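Probable sugar ABC transporter, sugar-binding protein (Streptococcus pneumoniae, PDB 2W7Y) binds the blood group A-trisaccharide and probably serves as the extracellular solute-binding component of a carbohydrate ABC transporter. Local coordinates at residues Ala169-Lys174 against Ala190-Gln195; Pro206-Phe211 against Ala399-Leu404; Ala242-Met247 against Gln416-Thr421; Lys248-Asn253 against Thr405-Glu410. One frame throughout, in Å; residues are numbered along the deposited sequence.

Contact 1 of 4, residues Ala169-Lys174 against Ala190-Gln195; sequences AKAGAK and ASIRKQ
The carbonyl O of Ile192 accepts the backbone N-H of Gln195 at 3.2 Å, closing a turn near residues 192-195 that sets both residues against Ala171, at the end of helix 165-171. Gln195 reaches across to the facing segment: its chain bends about the CB-CG bond (chi2 -92°), which carries the carboxamide over to the backbone there. NE2 lies 3.3 Å from CA of Ala171 and 3.4 Å from O of Lys170. Near the amide, the methyl CB of Ala171 points at the partner helix and rests 3.7 Å from CG1 of Ile192, with the carbonyl O of Ser191 alongside it at 3.8 Å. Two residues on, CB of Ala173 meets the same isoleucine branch, 4.1 Å from both CG1 and CD1, and touches the methylene CB of Ser191 as well. The serine hydroxyl belongs to its own helix, where OG is hydrogen-bonded to O of Gln187. The chain reverses between the two alanines in a Schellman motif, consistent with both methyls facing the same isoleucine: Gly172, with positive phi (67°), is its C-prime residue, and the N-H of Ala173 turns back to O of Phe168. Ile192 also packs on Ile167 and Phe168, extending the apolar patch along helix 165-171. The contact therefore joins two successive helices near their ends mainly by methyl and methylene packing around Ile192, while the primary amide of Gln195 lies over the more open margin.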
loop_
_atom_site.group_PDB
_atom_site.type_symbol
_atom_site.label_atom_id
_atom_site.label_comp_id
_atom_site.label_asym_id
_atom_site.label_seq_id
_atom_site.Cartn_x
_atom_site.Cartn_y
_atom_site.Cartn_z
ATOM N N ALA A 169 24.365 7.057 -10.255
ATOM C CA ALA A 169 25.385 7.304 -11.268
ATOM C C ALA A 169 26.725 7.671 -10.639
ATOM O O ALA A 169 27.770 7.187 -11.079
ATOM C CB ALA A 169 24.930 8.383 -12.229
ATOM N N LYS A 170 26.674 8.505 -9.597
ATOM C CA LYS A 170 27.860 8.962 -8.866
ATOM C C LYS A 170 28.542 7.860 -8.061
ATOM O O LYS A 170 29.770 7.845 -7.927
ATOM C CB LYS A 170 27.512 10.149 -7.959
ATOM C CG LYS A 170 27.209 11.441 -8.718
ATOM C CD LYS A 170 26.994 12.618 -7.781
ATOM C CE LYS A 170 26.799 13.910 -8.555
ATOM N NZ LYS A 170 25.449 13.988 -9.182
ATOM N N ALA A 171 27.739 6.941 -7.537
ATOM C CA ALA A 171 28.242 5.800 -6.780
ATOM C C ALA A 171 28.762 4.688 -7.688
ATOM O O ALA A 171 29.459 3.783 -7.227
ATOM C CB ALA A 171 27.155 5.267 -5.860
ATOM N N GLY A 172 28.419 4.763 -8.975
ATOM C CA GLY A 172 28.693 3.691 -9.930
ATOM C C GLY A 172 27.864 2.459 -9.609
ATOM O O GLY A 172 28.313 1.332 -9.804
ATOM N N ALA A 173 26.651 2.685 -9.108
ATOM C CA ALA A 173 25.789 1.606 -8.632
ATOM C C ALA A 173 24.796 1.149 -9.699
ATOM O O ALA A 173 24.250 1.971 -10.446
ATOM C CB ALA A 173 25.059 2.032 -7.360
ATOM N N LYS A 174 24.579 -0.165 -9.765
ATOM C CA LYS A 174 23.568 -0.757 -10.642
ATOM C C LYS A 174 22.196 -0.176 -10.320
ATOM O O LYS A 174 21.792 -0.125 -9.159
ATOM C CB LYS A 174 23.522 -2.279 -10.470
ATOM C CG LYS A 174 24.658 -3.057 -11.133
ATOM C CD LYS A 174 24.488 -4.548 -10.850
ATOM C CE LYS A 174 25.631 -5.380 -11.400
ATOM N NZ LYS A 174 25.431 -5.683 -12.835
ATOM N N ALA A 190 25.614 -0.982 -0.883
ATOM C CA ALA A 190 26.956 -0.841 -0.313
ATOM C C ALA A 190 27.766 0.262 -1.012
ATOM O O ALA A 190 28.408 1.076 -0.350
ATOM C CB ALA A 190 27.697 -2.173 -0.359
ATOM N N SER A 191 27.710 0.290 -2.345
ATOM C CA SER A 191 28.371 1.321 -3.157
ATOM C C SER A 191 27.923 2.738 -2.814
ATOM O O SER A 191 28.741 3.659 -2.770
ATOM C CB SER A 191 28.118 1.073 -4.645
ATOM O OG SER A 191 28.586 -0.202 -5.036
ATOM N N ILE A 192 26.621 2.899 -2.585
ATOM C CA ILE A 192 26.014 4.200 -2.307
ATOM C C ILE A 192 26.395 4.705 -0.916
ATOM O O ILE A 192 26.577 5.909 -0.713
ATOM C CB ILE A 192 24.471 4.142 -2.494
ATOM C CG1 ILE A 192 24.137 4.083 -3.990
ATOM C CG2 ILE A 192 23.788 5.351 -1.851
ATOM C CD1 ILE A 192 22.801 3.502 -4.309
ATOM N N ARG A 193 26.531 3.773 0.027
ATOM C CA ARG A 193 26.938 4.088 1.397
ATOM C C ARG A 193 28.407 4.508 1.499
ATOM O O ARG A 193 28.799 5.149 2.477
ATOM C CB ARG A 193 26.646 2.914 2.342
ATOM C CG ARG A 193 25.168 2.667 2.578
ATOM C CD ARG A 193 24.929 1.592 3.626
ATOM N NE ARG A 193 23.545 1.122 3.583
ATOM C CZ ARG A 193 23.151 -0.036 3.060
ATOM N NH1 ARG A 193 24.030 -0.883 2.546
ATOM N NH2 ARG A 193 21.866 -0.354 3.060
ATOM N N LYS A 194 29.211 4.150 0.498
ATOM C CA LYS A 194 30.611 4.597 0.422
ATOM C C LYS A 194 30.712 6.105 0.177
ATOM O O LYS A 194 31.753 6.721 0.427
ATOM C CB LYS A 194 31.375 3.825 -0.656
ATOM C CG LYS A 194 31.838 2.445 -0.217
ATOM C CD LYS A 194 32.286 1.604 -1.400
ATOM C CE LYS A 194 32.625 0.183 -0.970
ATOM N NZ LYS A 194 32.423 -0.798 -2.074
ATOM N N GLN A 195 29.620 6.682 -0.319
ATOM C CA GLN A 195 29.476 8.126 -0.465
ATOM C C GLN A 195 28.910 8.676 0.838
ATOM O O GLN A 195 28.093 8.016 1.487
ATOM C CB GLN A 195 28.502 8.451 -1.603
ATOM C CG GLN A 195 28.639 7.586 -2.856
ATOM C CD GLN A 195 29.570 8.179 -3.895
ATOM O OE1 GLN A 195 29.672 9.399 -4.037
ATOM N NE2 GLN A 195 30.246 7.314 -4.638
#

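Contact 2 of 4, residues Pro206-Phe211 against Ala399-Leu404; sequences PSIRLF and AIINAL
Ile208 lays its side chain across two isoleucines of helix 394-406, crossing each at about a right angle. Its CG1 sits 3.8 Å from CG2 of Ile400, its CB 3.9 Å from CG1 of Ile401, and the terminal CD1 reaches between the two, touching both. CG1 extends away from the backbone N (chi1 -160°), which points this longer branch out at the partner helix. CD1 of Leu404 adds a further contact, 3.8 Å from CA of Ile208. The axes of the short helical segments 207-211 and 399-404 pass 9.7 Å apart at 105°, so the helices cross steeply and meet over a short length here, in the buried interior of one lobe of the two-lobed solute-binding protein fold. Arg209 leaves the backbone on the side away from helix 394-406, and its NH2 is hydrogen-bonded to O7 of the bound N-acetylgalactosamine, so the packed face and the sugar-binding face belong to the same turn of helix 207-215. Further along the helix, CE2 of the Phe211 ring lies 4.0 Å from CD1 of Ile400, while the ring also makes an edge-to-face contact with Phe239. Near the start, OG of Ser207 lies 3.5 Å from CB of Leu404, although the hydroxyl spends its hydrogen bond on O of Gly204.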
loop_
_atom_site.group_PDB
_atom_site.type_symbol
_atom_site.label_atom_id
_atom_site.label_comp_id
_atom_site.label_asym_id
_atom_site.label_seq_id
_atom_site.Cartn_x
_atom_site.Cartn_y
_atom_site.Cartn_z
ATOM N N PRO A 206 8.780 0.801 5.322
ATOM C CA PRO A 206 9.293 0.461 3.987
ATOM C C PRO A 206 10.071 -0.856 3.882
ATOM O O PRO A 206 10.204 -1.395 2.782
ATOM C CB PRO A 206 10.229 1.628 3.667
ATOM C CG PRO A 206 9.743 2.746 4.511
ATOM C CD PRO A 206 9.312 2.101 5.778
ATOM N N SER A 207 10.587 -1.363 4.996
ATOM C CA SER A 207 11.396 -2.584 4.965
ATOM C C SER A 207 10.578 -3.861 4.732
ATOM O O SER A 207 11.120 -4.862 4.267
ATOM C CB SER A 207 12.272 -2.705 6.218
ATOM O OG SER A 207 11.487 -2.768 7.394
ATOM N N ILE A 208 9.280 -3.823 5.041
ATOM C CA ILE A 208 8.394 -4.961 4.770
ATOM C C ILE A 208 8.170 -5.155 3.267
ATOM O O ILE A 208 7.843 -6.253 2.823
ATOM C CB ILE A 208 7.039 -4.878 5.550
ATOM C CG1 ILE A 208 6.379 -6.264 5.645
ATOM C CG2 ILE A 208 6.100 -3.830 4.928
ATOM C CD1 ILE A 208 5.133 -6.327 6.510
ATOM N N ARG A 209 8.364 -4.085 2.494
ATOM C CA ARG A 209 8.256 -4.135 1.036
ATOM C C ARG A 209 9.422 -4.919 0.439
ATOM O O ARG A 209 9.285 -5.534 -0.624
ATOM C CB ARG A 209 8.204 -2.727 0.421
ATOM C CG ARG A 209 7.408 -1.682 1.195
ATOM C CD ARG A 209 5.936 -2.052 1.355
ATOM N NE ARG A 209 5.154 -0.929 1.866
ATOM C CZ ARG A 209 3.898 -1.015 2.293
ATOM N NH1 ARG A 209 3.260 -2.179 2.275
ATOM N NH2 ARG A 209 3.282 0.070 2.735
ATOM N N LEU A 210 10.566 -4.883 1.120
ATOM C CA LEU A 210 11.714 -5.716 0.754
ATOM C C LEU A 210 11.475 -7.188 1.085
ATOM O O LEU A 210 11.805 -8.061 0.283
ATOM C CB LEU A 210 12.998 -5.216 1.422
ATOM C CG LEU A 210 13.644 -3.919 0.910
ATOM C CD1 LEU A 210 14.841 -3.547 1.771
ATOM C CD2 LEU A 210 14.054 -4.035 -0.554
ATOM N N PHE A 211 10.902 -7.455 2.260
ATOM C CA PHE A 211 10.519 -8.814 2.666
ATOM C C PHE A 211 9.437 -9.392 1.746
ATOM O O PHE A 211 9.549 -10.530 1.288
ATOM C CB PHE A 211 10.044 -8.838 4.128
ATOM C CG PHE A 211 9.511 -10.184 4.583
ATOM C CD1 PHE A 211 10.381 -11.214 4.942
ATOM C CD2 PHE A 211 8.137 -10.414 4.660
ATOM C CE1 PHE A 211 9.886 -12.460 5.363
ATOM C CE2 PHE A 211 7.635 -11.648 5.081
ATOM C CZ PHE A 211 8.509 -12.674 5.434
ATOM N N ALA A 399 3.516 -6.846 13.182
ATOM C CA ALA A 399 4.523 -7.686 13.848
ATOM C C ALA A 399 5.814 -7.827 13.034
ATOM O O ALA A 399 6.911 -7.739 13.587
ATOM C CB ALA A 399 3.943 -9.064 14.179
ATOM N N ILE A 400 5.677 -8.040 11.728
ATOM C CA ILE A 400 6.831 -8.136 10.825
ATOM C C ILE A 400 7.573 -6.802 10.701
ATOM O O ILE A 400 8.797 -6.779 10.759
ATOM C CB ILE A 400 6.444 -8.732 9.428
ATOM C CG1 ILE A 400 6.036 -10.201 9.580
ATOM C CG2 ILE A 400 7.597 -8.601 8.417
ATOM C CD1 ILE A 400 5.447 -10.823 8.331
ATOM N N ILE A 401 6.828 -5.704 10.548
ATOM C CA ILE A 401 7.399 -4.344 10.535
ATOM C C ILE A 401 8.207 -4.040 11.799
ATOM O O ILE A 401 9.329 -3.535 11.708
ATOM C CB ILE A 401 6.300 -3.252 10.316
ATOM C CG1 ILE A 401 5.882 -3.197 8.846
ATOM C CG2 ILE A 401 6.774 -1.856 10.768
ATOM C CD1 ILE A 401 4.703 -2.266 8.594
ATOM N N ASN A 402 7.634 -4.347 12.965
ATOM C CA ASN A 402 8.322 -4.172 14.253
ATOM C C ASN A 402 9.614 -4.987 14.367
ATOM O O ASN A 402 10.632 -4.480 14.842
ATOM C CB ASN A 402 7.390 -4.514 15.423
ATOM C CG ASN A 402 6.275 -3.492 15.626
ATOM O OD1 ASN A 402 5.327 -3.748 16.369
ATOM N ND2 ASN A 402 6.382 -2.334 14.977
ATOM N N ALA A 403 9.568 -6.244 13.929
ATOM C CA ALA A 403 10.735 -7.130 13.981
ATOM C C ALA A 403 11.859 -6.665 13.052
ATOM O O ALA A 403 13.033 -6.728 13.410
ATOM C CB ALA A 403 10.333 -8.566 13.660
ATOM N N LEU A 404 11.487 -6.201 11.860
ATOM C CA LEU A 404 12.455 -5.662 10.902
ATOM C C LEU A 404 13.078 -4.358 11.402
ATOM O O LEU A 404 14.267 -4.121 11.193
ATOM C CB LEU A 404 11.819 -5.472 9.521
ATOM C CG LEU A 404 11.352 -6.732 8.781
ATOM C CD1 LEU A 404 10.539 -6.358 7.555
ATOM C CD2 LEU A 404 12.520 -7.655 8.403
#

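Contact 3 of 4, residues Ala242-Met247 against Gln416-Thr421; sequences ALKMVM and QKVKST
Helix 237-252, from the middle of the chain, packs here on the C-terminal helix 414-427, with Val418 of the second set against Leu243, Lys244 and Met247 of the first. The axes of the short segments pass 9.6 Å apart at 131°, an oblique crossing with the two directions partly opposed. Val418 presses its CG2 methyl into the partner, 3.7 Å from CA of Lys244 and 3.8 Å from SE of Met247, a residue carried here as selenomethionine. The extended chain of Met247 continues past the valine and crosses the aliphatic part of Lys417 at about a right angle, SE and CE both near its CG. Its terminal CE then meets Thr421 tip to tip, 3.2 Å from OG1. On the other side of the threonine, CG2 reaches toward CD2 of Leu243, also tip to tip, at 3.8 Å. Thr421 can offer these two branches because its OG1 is turned beside its own backbone N (chi1 -65°) and gives its proton to O of Lys417 at 2.7 Å. That carbonyl is gripped twice, since N of Thr421 reaches it from the opposite face of its plane. The lysine ends leave the apolar seam for acidic partners: Lys244 pairs with Asp415, Lys417 with Glu406. With the threonine proton spent within its own helix, its oxygen meets a methyl group instead of a polar partner, and the interface itself is held by apolar packing framed by salt bridges.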
loop_
_atom_site.group_PDB
_atom_site.type_symbol
_atom_site.label_atom_id
_atom_site.label_comp_id
_atom_site.label_asym_id
_atom_site.label_seq_id
_atom_site.Cartn_x
_atom_site.Cartn_y
_atom_site.Cartn_z
ATOM N N ALA A 242 14.204 -15.130 3.682
ATOM C CA ALA A 242 13.753 -13.783 3.336
ATOM C C ALA A 242 13.934 -12.847 4.530
ATOM O O ALA A 242 14.536 -11.778 4.414
ATOM C CB ALA A 242 12.296 -13.812 2.885
ATOM N N LEU A 243 13.419 -13.281 5.676
ATOM C CA LEU A 243 13.572 -12.586 6.944
ATOM C C LEU A 243 15.038 -12.220 7.203
ATOM O O LEU A 243 15.342 -11.070 7.525
ATOM C CB LEU A 243 13.030 -13.477 8.066
ATOM C CG LEU A 243 12.116 -12.948 9.173
ATOM C CD1 LEU A 243 11.043 -11.974 8.661
ATOM C CD2 LEU A 243 11.476 -14.130 9.885
ATOM N N LYS A 244 15.936 -13.193 7.018
ATOM C CA LYS A 244 17.366 -13.036 7.299
ATOM C C LYS A 244 18.093 -12.100 6.322
ATOM O O LYS A 244 18.894 -11.262 6.744
ATOM C CB LYS A 244 18.055 -14.405 7.342
ATOM C CG LYS A 244 19.501 -14.360 7.810
ATOM C CD LYS A 244 20.104 -15.749 7.899
ATOM C CE LYS A 244 21.602 -15.673 8.123
ATOM N NZ LYS A 244 22.223 -17.018 8.263
HETATM N N MSE A 245 17.813 -12.263 5.030
HETATM C CA MSE A 245 18.349 -11.400 3.974
HETATM C C MSE A 245 18.050 -9.922 4.215
HETATM O O MSE A 245 18.932 -9.075 4.081
HETATM C CB MSE A 245 17.759 -11.798 2.620
HETATM C CG MSE A 245 18.469 -12.927 1.909
HETATM SE SE MSE A 245 17.222 -13.830 0.714
HETATM C CE MSE A 245 18.412 -14.243 -0.782
ATOM N N VAL A 246 16.796 -9.634 4.566
ATOM C CA VAL A 246 16.306 -8.263 4.741
ATOM C C VAL A 246 16.845 -7.633 6.034
ATOM O O VAL A 246 17.284 -6.483 6.024
ATOM C CB VAL A 246 14.748 -8.204 4.678
ATOM C CG1 VAL A 246 14.231 -6.793 4.912
ATOM C CG2 VAL A 246 14.257 -8.719 3.335
HETATM N N MSE A 247 16.825 -8.402 7.123
HETATM C CA MSE A 247 17.375 -7.977 8.413
HETATM C C MSE A 247 18.867 -7.651 8.365
HETATM O O MSE A 247 19.315 -6.716 9.020
HETATM C CB MSE A 247 17.118 -9.038 9.484
HETATM C CG MSE A 247 15.686 -9.089 9.969
HETATM SE SE MSE A 247 15.407 -10.504 11.271
HETATM C CE MSE A 247 13.634 -9.990 11.882
ATOM N N GLN A 416 19.340 -15.347 15.623
ATOM C CA GLN A 416 18.414 -15.551 16.735
ATOM C C GLN A 416 17.249 -14.564 16.723
ATOM O O GLN A 416 16.215 -14.819 17.344
ATOM C CB GLN A 416 19.145 -15.552 18.088
ATOM C CG GLN A 416 19.871 -14.260 18.430
ATOM C CD GLN A 416 20.710 -14.363 19.695
ATOM O OE1 GLN A 416 20.447 -13.693 20.662
ATOM N NE2 GLN A 416 21.700 -15.195 19.668
ATOM N N LYS A 417 17.417 -13.447 16.015
ATOM C CA LYS A 417 16.314 -12.521 15.766
ATOM C C LYS A 417 15.295 -13.129 14.801
ATOM O O LYS A 417 14.087 -13.011 15.022
ATOM C CB LYS A 417 16.816 -11.175 15.235
ATOM C CG LYS A 417 15.733 -10.100 15.129
ATOM C CD LYS A 417 15.192 -9.702 16.495
ATOM C CE LYS A 417 14.014 -8.757 16.375
ATOM N NZ LYS A 417 13.568 -8.279 17.715
ATOM N N VAL A 418 15.791 -13.769 13.740
ATOM C CA VAL A 418 14.942 -14.497 12.795
ATOM C C VAL A 418 14.116 -15.548 13.546
ATOM O O VAL A 418 12.895 -15.623 13.374
ATOM C CB VAL A 418 15.771 -15.160 11.654
ATOM C CG1 VAL A 418 14.966 -16.237 10.934
ATOM C CG2 VAL A 418 16.256 -14.117 10.665
ATOM N N LYS A 419 14.788 -16.324 14.399
ATOM C CA LYS A 419 14.139 -17.376 15.177
ATOM C C LYS A 419 13.085 -16.833 16.146
ATOM O O LYS A 419 12.005 -17.416 16.279
ATOM C CB LYS A 419 15.170 -18.211 15.940
ATOM C CG LYS A 419 14.694 -19.625 16.225
ATOM C CD LYS A 419 15.104 -20.094 17.602
ATOM C CE LYS A 419 14.180 -21.195 18.082
ATOM N NZ LYS A 419 14.372 -21.501 19.524
ATOM N N SER A 420 13.401 -15.724 16.814
ATOM C CA SER A 420 12.474 -15.111 17.768
ATOM C C SER A 420 11.319 -14.402 17.051
ATOM O O SER A 420 10.216 -14.308 17.591
ATOM C CB SER A 420 13.203 -14.166 18.740
ATOM O OG SER A 420 13.335 -12.853 18.219
ATOM N N THR A 421 11.585 -13.909 15.842
ATOM C CA THR A 421 10.551 -13.312 14.998
ATOM C C THR A 421 9.529 -14.367 14.583
ATOM O O THR A 421 8.321 -14.133 14.670
ATOM C CB THR A 421 11.151 -12.619 13.750
ATOM O OG1 THR A 421 11.957 -11.510 14.170
ATOM C CG2 THR A 421 10.056 -12.120 12.814
#

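Contact 4 of 4, residues Lys248-Asn253 against Thr405-Glu410; sequences KEIQAN and TESAAE
Gln251 runs from helix 237-252 across the turn that follows helix 394-406. Its CB lies 3.7 Å from O of Ser407; CG, held anti to the backbone N (chi1 -158°), passes the same oxygen at 3.6 Å and has O of Ala409 nearby. CD stays close to both oxygens, which lie on the same side of it. At the tip, NE2 donates to O of Ala409 at 3.0 Å, moderately bent at hydrogen (147°), with the nitrogen tilted slightly from the plane of that carbonyl. A second hydrogen bond runs from NE2 to O of Val412. O of Ser407 is 3.4 Å from NE2. The amide nitrogen is thus directed into a group of backbone carbonyls, and its rotation is probably fixed by its two bonds. One residue earlier on the helix, Ile250 supplies the apolar half: its CG2 touches CB of Ala408 at 3.6 Å and OG of Ser407 at 3.7 Å, while that hydroxyl is hydrogen-bonded to O of Leu404. The backbones come close here, CA of Gln251 to CA of Ala408 being 4.2 Å. Glu406 to Ala409 form a type I beta turn, so a glutamine of helix 237-252 is hydrogen-bonded to the last carbonyl of the turn and to O of Val412, in the short connection between helices 394-406 and 414-427.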
loop_
_atom_site.group_PDB
_atom_site.type_symbol
_atom_site.label_atom_id
_atom_site.label_comp_id
_atom_site.label_asym_id
_atom_site.label_seq_id
_atom_site.Cartn_x
_atom_site.Cartn_y
_atom_site.Cartn_z
ATOM N N LYS A 248 19.628 -8.433 7.601
ATOM C CA LYS A 248 21.053 -8.178 7.381
ATOM C C LYS A 248 21.269 -6.863 6.638
ATOM O O LYS A 248 22.194 -6.105 6.954
ATOM C CB LYS A 248 21.690 -9.326 6.592
ATOM C CG LYS A 248 22.049 -10.547 7.424
ATOM C CD LYS A 248 22.398 -11.735 6.540
ATOM C CE LYS A 248 23.675 -11.500 5.736
ATOM N NZ LYS A 248 23.905 -12.574 4.723
ATOM N N GLU A 249 20.412 -6.605 5.652
ATOM C CA GLU A 249 20.472 -5.378 4.863
ATOM C C GLU A 249 20.007 -4.158 5.660
ATOM O O GLU A 249 20.576 -3.074 5.535
ATOM C CB GLU A 249 19.672 -5.530 3.563
ATOM C CG GLU A 249 19.820 -4.375 2.573
ATOM C CD GLU A 249 21.268 -4.000 2.270
ATOM O OE1 GLU A 249 21.502 -2.823 1.940
ATOM O OE2 GLU A 249 22.168 -4.862 2.359
ATOM N N ILE A 250 18.982 -4.351 6.485
ATOM C CA ILE A 250 18.476 -3.307 7.377
ATOM C C ILE A 250 19.512 -2.932 8.454
ATOM O O ILE A 250 19.627 -1.760 8.836
ATOM C CB ILE A 250 17.119 -3.736 8.011
ATOM C CG1 ILE A 250 15.924 -3.265 7.168
ATOM C CG2 ILE A 250 16.951 -3.158 9.403
ATOM C CD1 ILE A 250 15.965 -3.596 5.677
ATOM N N GLN A 251 20.267 -3.926 8.924
ATOM C CA GLN A 251 21.322 -3.698 9.911
ATOM C C GLN A 251 22.509 -2.965 9.278
ATOM O O GLN A 251 23.074 -2.051 9.880
ATOM C CB GLN A 251 21.765 -5.021 10.539
ATOM C CG GLN A 251 22.439 -4.873 11.898
ATOM C CD GLN A 251 22.672 -6.204 12.578
ATOM O OE1 GLN A 251 23.401 -7.052 12.070
ATOM N NE2 GLN A 251 22.056 -6.394 13.737
ATOM N N ALA A 252 22.859 -3.363 8.056
ATOM C CA ALA A 252 23.896 -2.700 7.268
ATOM C C ALA A 252 23.488 -1.278 6.881
ATOM O O ALA A 252 24.340 -0.406 6.705
ATOM C CB ALA A 252 24.214 -3.517 6.019
ATOM N N ASN A 253 22.180 -1.061 6.756
ATOM C CA ASN A 253 21.615 0.247 6.426
ATOM C C ASN A 253 21.787 1.277 7.550
ATOM O O ASN A 253 21.733 2.485 7.305
ATOM C CB ASN A 253 20.134 0.097 6.050
ATOM C CG ASN A 253 19.552 1.348 5.418
ATOM O OD1 ASN A 253 20.026 1.818 4.384
ATOM N ND2 ASN A 253 18.510 1.890 6.036
ATOM N N THR A 405 12.271 -3.530 12.066
ATOM C CA THR A 405 12.731 -2.275 12.667
ATOM C C THR A 405 13.717 -2.530 13.814
ATOM O O THR A 405 14.784 -1.913 13.877
ATOM C CB THR A 405 11.531 -1.416 13.166
ATOM O OG1 THR A 405 10.591 -1.248 12.102
ATOM C CG2 THR A 405 11.987 -0.045 13.649
ATOM N N GLU A 406 13.355 -3.452 14.703
ATOM C CA GLU A 406 14.200 -3.858 15.823
ATOM C C GLU A 406 15.554 -4.429 15.391
ATOM O O GLU A 406 16.550 -4.285 16.109
ATOM C CB GLU A 406 13.462 -4.874 16.696
ATOM C CG GLU A 406 12.338 -4.277 17.541
ATOM C CD GLU A 406 11.268 -5.294 17.937
ATOM O OE1 GLU A 406 11.485 -6.515 17.770
ATOM O OE2 GLU A 406 10.199 -4.865 18.419
ATOM N N SER A 407 15.585 -5.070 14.225
ATOM C CA SER A 407 16.799 -5.721 13.713
ATOM C C SER A 407 17.878 -4.742 13.228
ATOM O O SER A 407 19.022 -5.140 12.998
ATOM C CB SER A 407 16.447 -6.729 12.610
ATOM O OG SER A 407 16.083 -6.088 11.400
ATOM N N ALA A 408 17.509 -3.470 13.078
ATOM C CA ALA A 408 18.440 -2.417 12.674
ATOM C C ALA A 408 19.455 -2.102 13.761
ATOM O O ALA A 408 20.548 -1.609 13.464
ATOM C CB ALA A 408 17.689 -1.162 12.289
ATOM N N ALA A 409 19.084 -2.375 15.014
ATOM C CA ALA A 409 19.983 -2.193 16.157
ATOM C C ALA A 409 21.281 -2.972 15.949
ATOM O O ALA A 409 21.260 -4.144 15.554
ATOM C CB ALA A 409 19.299 -2.603 17.455
ATOM N N GLU A 410 22.398 -2.298 16.208
ATOM C CA GLU A 410 23.734 -2.802 15.878
ATOM C C GLU A 410 24.154 -4.013 16.726
ATOM O O GLU A 410 25.076 -4.741 16.360
ATOM C CB GLU A 410 24.753 -1.663 16.019
ATOM C CG GLU A 410 25.862 -1.648 14.970
ATOM C CD GLU A 410 26.777 -0.425 15.090
ATOM O OE1 GLU A 410 26.615 0.366 16.050
ATOM O OE2 GLU A 410 27.665 -0.251 14.221
#

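Overall arrangement
Contacts 2 and 3 are buried helix packings: contact 2 is almost all branched aliphatics and a phenylalanine, whereas contact 3 mixes leucine and valine with selenomethionine, threonine and lysine methylenes. Contacts 1 and 4 lie partly open; contact 4 has a clear Gln251 hydrogen bond to the turn, while in contact 1 the amide of Gln195 lies near the backbone. Contacts 2, 3 and 4 cluster with centres about 10 to 11 Å apart: 3 and 4 share helix 237-252, 2 and 4 helix 394-406. The Lys417-Glu406 salt bridge fastens 3 to 4. Contact 1, farther from the chain's centre, joins this cluster through Arg193 and Glu249. Contact 2 reaches the bound sugar through Arg209.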